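Local atomic coordinates of alkyltransferase-like protein 1 (Schizosaccharomyces pombe, PDB entry 3GVA), a protein that recognises O6-alkylguanine lesions in DNA, flips the damaged base out of the duplex into a hydrophobic pocket and presents it to nucleotide excision repair. Residues 9-14 with 52-57. Sequence-based numbering, arbitrary orientation.
Sequences KVYDAV and THVPWH
Val54 reaches from the loop toward helix 3-14 and sets one methyl against each of two residues about one helical turn apart. Its CG1, anti to the backbone N (chi1 178°), meets CG1 of Val14 at 3.6 Å, and the two valine side chains cross at about a right angle. The other branch, CG2, lies 3.9 Å from CB of Tyr11 and approaches the phenol ring obliquely; CG2 also lies over one face of the His53 ring, offset toward its rim. Pro55 adds its ring: CG lies 4.0 Å from CG1 of Val14 and 3.5 Å from the carbonyl O of Val14. Val14 CG1 also lies 3.6 Å from Pro55 O, so Val14 touches both ring and carbonyl of the proline. No hydrogen bond links the segments; polar groups instead shape the loop locally. Thr52 OG1 accepts from Val54 N at 3.0 Å in an ST turn, and Trp56 N donates to Val54 O across an inverse gamma turn centred on Pro55. The two turns meet at Val54, the residue directed at the helix. Within the DNA-binding domain, the contact packs the C-terminal end of helix 3-14 against the loop between helices 38-46 and 73-84. Helix 38-46 adjoins both sides, with Met45 touching Val14 and Trp56 and with Tyr11 OH hydrogen-bonded to Ala44 O, while Trp56 extends the packing to helix 73-84.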
ATOM      1  N   LYS A   9      -6.887  -2.453  13.433  1.00 17.62           N
ATOM      2  CA  LYS A   9      -6.302  -1.133  13.674  1.00 18.84           C
ATOM      3  C   LYS A   9      -5.517  -0.706  12.430  1.00 19.34           C
ATOM      4  O   LYS A   9      -5.457   0.481  12.074  1.00 14.21           O
ATOM      5  CB  LYS A   9      -5.372  -1.200  14.886  1.00 34.59           C
ATOM      6  CG  LYS A   9      -5.054   0.150  15.506  1.00 44.23           C
ATOM      7  CD  LYS A   9      -4.127   0.003  16.707  1.00 50.93           C
ATOM      8  CE  LYS A   9      -4.008   1.313  17.476  1.00 56.00           C
ATOM      9  NZ  LYS A   9      -3.616   2.457  16.600  1.00 60.32           N
ATOM     10  N   VAL A  10      -4.908  -1.692  11.773  1.00 20.81           N
ATOM     11  CA  VAL A  10      -4.148  -1.448  10.556  1.00 18.88           C
ATOM     12  C   VAL A  10      -5.126  -1.062   9.449  1.00 19.07           C
ATOM     13  O   VAL A  10      -4.916  -0.071   8.749  1.00 15.89           O
ATOM     14  CB  VAL A  10      -3.359  -2.711  10.131  1.00 18.02           C
ATOM     15  CG1 VAL A  10      -2.852  -2.556   8.704  1.00 17.41           C
ATOM     16  CG2 VAL A  10      -2.176  -2.932  11.087  1.00 21.35           C
ATOM     17  N   TYR A  11      -6.199  -1.843   9.294  1.00 16.46           N
ATOM     18  CA  TYR A  11      -7.186  -1.550   8.258  1.00 19.43           C
ATOM     19  C   TYR A  11      -7.812  -0.181   8.453  1.00 16.85           C
ATOM     20  O   TYR A  11      -8.046   0.528   7.480  1.00 18.34           O
ATOM     21  CB  TYR A  11      -8.269  -2.636   8.204  1.00 17.48           C
ATOM     22  CG  TYR A  11      -7.689  -4.027   8.011  1.00 19.64           C
ATOM     23  CD1 TYR A  11      -6.449  -4.208   7.379  1.00 20.93           C
ATOM     24  CD2 TYR A  11      -8.364  -5.158   8.466  1.00 19.74           C
ATOM     25  CE1 TYR A  11      -5.900  -5.481   7.213  1.00 17.34           C
ATOM     26  CE2 TYR A  11      -7.830  -6.434   8.302  1.00 19.49           C
ATOM     27  CZ  TYR A  11      -6.597  -6.585   7.676  1.00 20.41           C
ATOM     28  OH  TYR A  11      -6.058  -7.838   7.523  1.00 23.02           O
ATOM     29  N   ASP A  12      -8.067   0.191   9.707  1.00 19.87           N
ATOM     30  CA  ASP A  12      -8.635   1.497  10.017  1.00 22.67           C
ATOM     31  C   ASP A  12      -7.688   2.567   9.512  1.00 22.02           C
ATOM     32  O   ASP A  12      -8.109   3.566   8.935  1.00 25.79           O
ATOM     33  CB  ASP A  12      -8.799   1.701  11.530  1.00 32.40           C
ATOM     34  CG  ASP A  12     -10.000   0.987  12.090  1.00 40.70           C
ATOM     35  OD1 ASP A  12     -11.041   0.970  11.408  1.00 45.82           O
ATOM     36  OD2 ASP A  12      -9.911   0.459  13.220  1.00 47.29           O
ATOM     37  N   ALA A  13      -6.400   2.353   9.741  1.00 20.15           N
ATOM     38  CA  ALA A  13      -5.398   3.314   9.315  1.00 20.36           C
ATOM     39  C   ALA A  13      -5.344   3.426   7.796  1.00 17.18           C
ATOM     40  O   ALA A  13      -5.255   4.529   7.258  1.00 18.23           O
ATOM     41  CB  ALA A  13      -4.022   2.926   9.874  1.00 22.94           C
ATOM     42  N   VAL A  14      -5.395   2.292   7.105  1.00 17.01           N
ATOM     43  CA  VAL A  14      -5.349   2.302   5.646  1.00 16.33           C
ATOM     44  C   VAL A  14      -6.583   3.024   5.079  1.00 16.78           C
ATOM     45  O   VAL A  14      -6.490   3.773   4.101  1.00 15.28           O
ATOM     46  CB  VAL A  14      -5.272   0.857   5.078  1.00 18.66           C
ATOM     47  CG1 VAL A  14      -5.307   0.892   3.556  1.00 16.54           C
ATOM     48  CG2 VAL A  14      -3.985   0.174   5.558  1.00 17.04           C
ATOM     49  N   THR A  52     -12.039  -7.038  -0.462  1.00 27.44           N
ATOM     50  CA  THR A  52     -12.211  -6.135   0.676  1.00 24.55           C
ATOM     51  C   THR A  52     -12.498  -4.702   0.240  1.00 24.80           C
ATOM     52  O   THR A  52     -12.184  -4.299  -0.881  1.00 23.63           O
ATOM     53  CB  THR A  52     -10.948  -6.087   1.558  1.00 19.89           C
ATOM     54  OG1 THR A  52     -11.172  -5.205   2.665  1.00 20.17           O
ATOM     55  CG2 THR A  52      -9.765  -5.558   0.753  1.00 18.22           C
ATOM     56  N   HIS A  53     -13.074  -3.937   1.160  1.00 25.77           N
ATOM     57  CA  HIS A  53     -13.406  -2.536   0.946  1.00 25.95           C
ATOM     58  C   HIS A  53     -12.191  -1.679   1.313  1.00 23.12           C
ATOM     59  O   HIS A  53     -12.087  -0.531   0.895  1.00 21.73           O
ATOM     60  CB  HIS A  53     -14.568  -2.146   1.855  1.00 31.30           C
ATOM     61  CG  HIS A  53     -14.211  -2.166   3.310  1.00 35.88           C
ATOM     62  ND1 HIS A  53     -13.786  -1.042   3.987  1.00 37.45           N
ATOM     63  CD2 HIS A  53     -14.161  -3.183   4.202  1.00 35.32           C
ATOM     64  CE1 HIS A  53     -13.492  -1.366   5.234  1.00 38.88           C
ATOM     65  NE2 HIS A  53     -13.712  -2.660   5.390  1.00 37.52           N
ATOM     66  N   VAL A  54     -11.288  -2.238   2.117  1.00 19.94           N
ATOM     67  CA  VAL A  54     -10.091  -1.509   2.530  1.00 21.18           C
ATOM     68  C   VAL A  54      -9.289  -1.134   1.283  1.00 18.46           C
ATOM     69  O   VAL A  54      -9.024  -1.982   0.437  1.00 20.96           O
ATOM     70  CB  VAL A  54      -9.218  -2.366   3.477  1.00 21.57           C
ATOM     71  CG1 VAL A  54      -7.953  -1.604   3.855  1.00 24.97           C
ATOM     72  CG2 VAL A  54     -10.007  -2.719   4.733  1.00 23.86           C
ATOM     73  N   PRO A  55      -8.901   0.149   1.150  1.00 22.69           N
ATOM     74  CA  PRO A  55      -8.131   0.598  -0.017  1.00 20.49           C
ATOM     75  C   PRO A  55      -6.661   0.178   0.001  1.00 20.54           C
ATOM     76  O   PRO A  55      -5.762   1.024  -0.043  1.00 22.30           O
ATOM     77  CB  PRO A  55      -8.302   2.112   0.020  1.00 20.90           C
ATOM     78  CG  PRO A  55      -8.352   2.393   1.491  1.00 21.11           C
ATOM     79  CD  PRO A  55      -9.252   1.289   2.022  1.00 19.04           C
ATOM     80  N   TRP A  56      -6.432  -1.132   0.040  1.00 16.14           N
ATOM     81  CA  TRP A  56      -5.085  -1.701   0.075  1.00 17.94           C
ATOM     82  C   TRP A  56      -4.185  -1.254  -1.070  1.00 17.28           C
ATOM     83  O   TRP A  56      -2.961  -1.299  -0.961  1.00 16.33           O
ATOM     84  CB  TRP A  56      -5.167  -3.232   0.062  1.00 18.19           C
ATOM     85  CG  TRP A  56      -5.905  -3.757  -1.132  1.00 22.01           C
ATOM     86  CD1 TRP A  56      -7.254  -3.946  -1.247  1.00 17.40           C
ATOM     87  CD2 TRP A  56      -5.346  -4.074  -2.408  1.00 20.74           C
ATOM     88  NE1 TRP A  56      -7.569  -4.355  -2.517  1.00 24.18           N
ATOM     89  CE2 TRP A  56      -6.417  -4.442  -3.254  1.00 23.48           C
ATOM     90  CE3 TRP A  56      -4.046  -4.077  -2.922  1.00 19.82           C
ATOM     91  CZ2 TRP A  56      -6.227  -4.811  -4.589  1.00 25.05           C
ATOM     92  CZ3 TRP A  56      -3.853  -4.444  -4.252  1.00 24.39           C
ATOM     93  CH2 TRP A  56      -4.941  -4.805  -5.070  1.00 22.40           C
ATOM     94  N   HIS A  57      -4.783  -0.821  -2.172  1.00 16.94           N
ATOM     95  CA  HIS A  57      -3.983  -0.408  -3.314  1.00 18.84           C
ATOM     96  C   HIS A  57      -3.165   0.846  -3.016  1.00 17.83           C
ATOM     97  O   HIS A  57      -2.212   1.149  -3.734  1.00 13.99           O
ATOM     98  CB  HIS A  57      -4.878  -0.182  -4.541  1.00 19.41           C
ATOM     99  CG  HIS A  57      -5.882   0.911  -4.360  1.00 18.60           C
ATOM    100  ND1 HIS A  57      -6.969   0.792  -3.523  1.00 17.70           N
ATOM    101  CD2 HIS A  57      -5.934   2.165  -4.866  1.00 20.54           C
ATOM    102  CE1 HIS A  57      -7.646   1.925  -3.517  1.00 18.77           C
ATOM    103  NE2 HIS A  57      -7.039   2.778  -4.323  1.00 15.09           N
TER